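Local coordinates for protein putative adenylate cyclase (Vibrio parahaemolyticus, PDB 2ACA) that is of unknown function but carries a CYTH domain and is probably a class IV-like adenylate cyclase, making cyclic AMP from ATP, at residues A[62-67]-A[98-103]. Numbering follows the deposited sequence.
Sequences LVLREI and SMLENM. With PO4 (phosphate ion), chain D.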
loop_
_atom_site.group_PDB
_atom_site.type_symbol
_atom_site.label_atom_id
_atom_site.label_comp_id
_atom_site.label_asym_id
_atom_site.label_seq_id
_atom_site.Cartn_x
_atom_site.Cartn_y
_atom_site.Cartn_z
ATOM N N LEU A 62 5.639 -11.867 3.358
ATOM C CA LEU A 62 4.795 -10.790 2.854
ATOM C C LEU A 62 3.597 -10.747 3.787
ATOM O O LEU A 62 2.891 -11.736 3.929
ATOM C CB LEU A 62 4.354 -11.118 1.426
ATOM C CG LEU A 62 3.246 -10.283 0.781
ATOM C CD1 LEU A 62 3.646 -8.824 0.680
ATOM C CD2 LEU A 62 2.965 -10.853 -0.609
ATOM N N VAL A 63 3.362 -9.606 4.417
ATOM C CA VAL A 63 2.272 -9.510 5.369
ATOM C C VAL A 63 1.380 -8.281 5.271
ATOM O O VAL A 63 1.854 -7.176 5.025
ATOM C CB VAL A 63 2.848 -9.556 6.827
ATOM C CG1 VAL A 63 1.729 -9.387 7.857
ATOM C CG2 VAL A 63 3.603 -10.870 7.052
ATOM N N LEU A 64 0.080 -8.489 5.439
ATOM C CA LEU A 64 -0.862 -7.390 5.495
ATOM C C LEU A 64 -1.206 -7.397 6.987
ATOM O O LEU A 64 -1.447 -8.466 7.570
ATOM C CB LEU A 64 -2.091 -7.656 4.621
ATOM C CG LEU A 64 -1.847 -7.432 3.112
ATOM C CD1 LEU A 64 -3.148 -7.548 2.328
ATOM C CD2 LEU A 64 -1.246 -6.044 2.902
ATOM N N ARG A 65 -1.201 -6.230 7.620
ATOM C CA ARG A 65 -1.469 -6.166 9.058
ATOM C C ARG A 65 -2.387 -5.030 9.427
ATOM O O ARG A 65 -2.237 -3.919 8.928
ATOM C CB ARG A 65 -0.140 -6.031 9.825
ATOM C CG ARG A 65 -0.262 -5.609 11.293
ATOM C CD ARG A 65 1.128 -5.426 11.939
ATOM N NE ARG A 65 1.930 -6.644 11.864
ATOM C CZ ARG A 65 3.215 -6.719 12.204
ATOM N NH1 ARG A 65 3.853 -5.643 12.642
ATOM N NH2 ARG A 65 3.867 -7.870 12.108
ATOM N N GLU A 66 -3.341 -5.319 10.307
ATOM C CA GLU A 66 -4.303 -4.326 10.775
ATOM C C GLU A 66 -4.357 -4.351 12.300
ATOM O O GLU A 66 -4.444 -5.412 12.917
ATOM C CB GLU A 66 -5.695 -4.608 10.207
ATOM C CG GLU A 66 -6.779 -3.705 10.765
ATOM C CD GLU A 66 -8.124 -3.903 10.079
ATOM O OE1 GLU A 66 -8.601 -5.052 10.013
ATOM O OE2 GLU A 66 -8.707 -2.906 9.612
ATOM N N ILE A 67 -4.299 -3.165 12.891
ATOM C CA ILE A 67 -4.329 -3.008 14.331
ATOM C C ILE A 67 -5.537 -2.152 14.675
ATOM O O ILE A 67 -5.652 -1.014 14.222
ATOM C CB ILE A 67 -3.030 -2.322 14.833
ATOM C CG1 ILE A 67 -1.814 -3.181 14.451
ATOM C CG2 ILE A 67 -3.085 -2.139 16.347
ATOM C CD1 ILE A 67 -0.476 -2.548 14.755
ATOM N N SER A 98 -7.212 -7.903 -1.884
ATOM C CA SER A 98 -7.730 -8.241 -3.203
ATOM C C SER A 98 -6.650 -8.098 -4.292
ATOM O O SER A 98 -6.531 -8.944 -5.180
ATOM C CB SER A 98 -8.937 -7.348 -3.510
ATOM O OG SER A 98 -9.572 -7.739 -4.713
HETATM N N MSE A 99 -5.850 -7.038 -4.211
HETATM C CA MSE A 99 -4.796 -6.832 -5.201
HETATM C C MSE A 99 -3.726 -7.919 -5.128
HETATM O O MSE A 99 -3.254 -8.392 -6.160
HETATM C CB MSE A 99 -4.155 -5.451 -5.030
HETATM C CG MSE A 99 -5.018 -4.301 -5.515
HETATM SE SE MSE A 99 -4.129 -2.559 -5.419
HETATM C CE MSE A 99 -4.481 -2.237 -3.548
ATOM N N LEU A 100 -3.338 -8.316 -3.917
ATOM C CA LEU A 100 -2.326 -9.363 -3.767
ATOM C C LEU A 100 -2.820 -10.698 -4.353
ATOM O O LEU A 100 -2.052 -11.464 -4.933
ATOM C CB LEU A 100 -1.949 -9.552 -2.289
ATOM C CG LEU A 100 -1.048 -8.505 -1.625
ATOM C CD1 LEU A 100 -0.702 -8.940 -0.192
ATOM C CD2 LEU A 100 0.217 -8.344 -2.451
ATOM N N GLU A 101 -4.102 -10.985 -4.201
ATOM C CA GLU A 101 -4.632 -12.234 -4.749
ATOM C C GLU A 101 -4.635 -12.137 -6.273
ATOM O O GLU A 101 -4.291 -13.086 -6.973
ATOM C CB GLU A 101 -6.037 -12.488 -4.205
ATOM C CG GLU A 101 -6.052 -12.514 -2.688
ATOM C CD GLU A 101 -7.218 -13.278 -2.114
ATOM O OE1 GLU A 101 -7.327 -14.491 -2.397
ATOM O OE2 GLU A 101 -8.020 -12.671 -1.375
ATOM N N ASN A 102 -4.991 -10.964 -6.775
ATOM C CA ASN A 102 -5.011 -10.734 -8.208
ATOM C C ASN A 102 -3.566 -10.865 -8.714
ATOM O O ASN A 102 -3.325 -11.259 -9.854
ATOM C CB ASN A 102 -5.582 -9.338 -8.478
ATOM C CG ASN A 102 -5.991 -9.132 -9.936
ATOM O OD1 ASN A 102 -6.610 -8.124 -10.275
ATOM N ND2 ASN A 102 -5.634 -10.078 -10.797
HETATM N N MSE A 103 -2.606 -10.555 -7.848
HETATM C CA MSE A 103 -1.188 -10.655 -8.201
HETATM C C MSE A 103 -0.680 -12.090 -8.098
HETATM O O MSE A 103 0.513 -12.350 -8.246
HETATM C CB MSE A 103 -0.352 -9.727 -7.308
HETATM C CG MSE A 103 -0.418 -8.250 -7.739
HETATM SE SE MSE A 103 -0.078 -6.940 -6.336
HETATM C CE MSE A 103 1.854 -7.032 -6.280
HETATM P P PO4 D . 6.823 -7.360 14.460
HETATM O O1 PO4 D . 6.271 -8.740 14.473
HETATM O O2 PO4 D . 8.300 -7.413 14.619
HETATM O O3 PO4 D . 6.233 -6.582 15.576
HETATM O O4 PO4 D . 6.489 -6.705 13.171
#
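Leu64 on strand 61-68 and Leu100 on helix 93-102 come nearest in backbone, their CA atoms 9.6 Å apart, and no hydrogen bond joins the two segments. Leucine side chains make the contact between them. Leu100 reaches from the helix toward the strand and meets two alternate strand residues: its CD1 lies 3.8 Å from both CG and CD1 of Leu64, while both Leu100 methyls, CD1 and CD2, come within 4.2 Å of Leu62 CD2. Both approaches are tip to tip. Leu62 holds CG anti to its own nitrogen (chi1 168°), whereas Leu64 has CG anti to the carbonyl carbon (chi1 -78°), and from these different starts the two side chains end against one leucine. Trp75 touches both strand leucines from the neighbouring strand 72-78. In this CYTH domain, whose antiparallel strands characteristically form a tunnel-like sheet, the helix covers one face of strand 61-68, with Leu93, Ala96 and Leu100 all packing on Leu64. The other face carries Arg65. Its guanidinium presents an edge to a phosphate ion, probably from the crystallisation liquor, and O4 lies in the plane, accepting bonds from NH1 at 2.9 Å and NH2 at 3.1 Å. NE makes salt bridges with Asp45 and Glu43 of the adjoining strand 35-49, so the same guanidinium is held by acids as well as by the phosphate. Such an anion site is consistent with CYTH enzymes, which bind substrate phosphates through basic side chains within the tunnel.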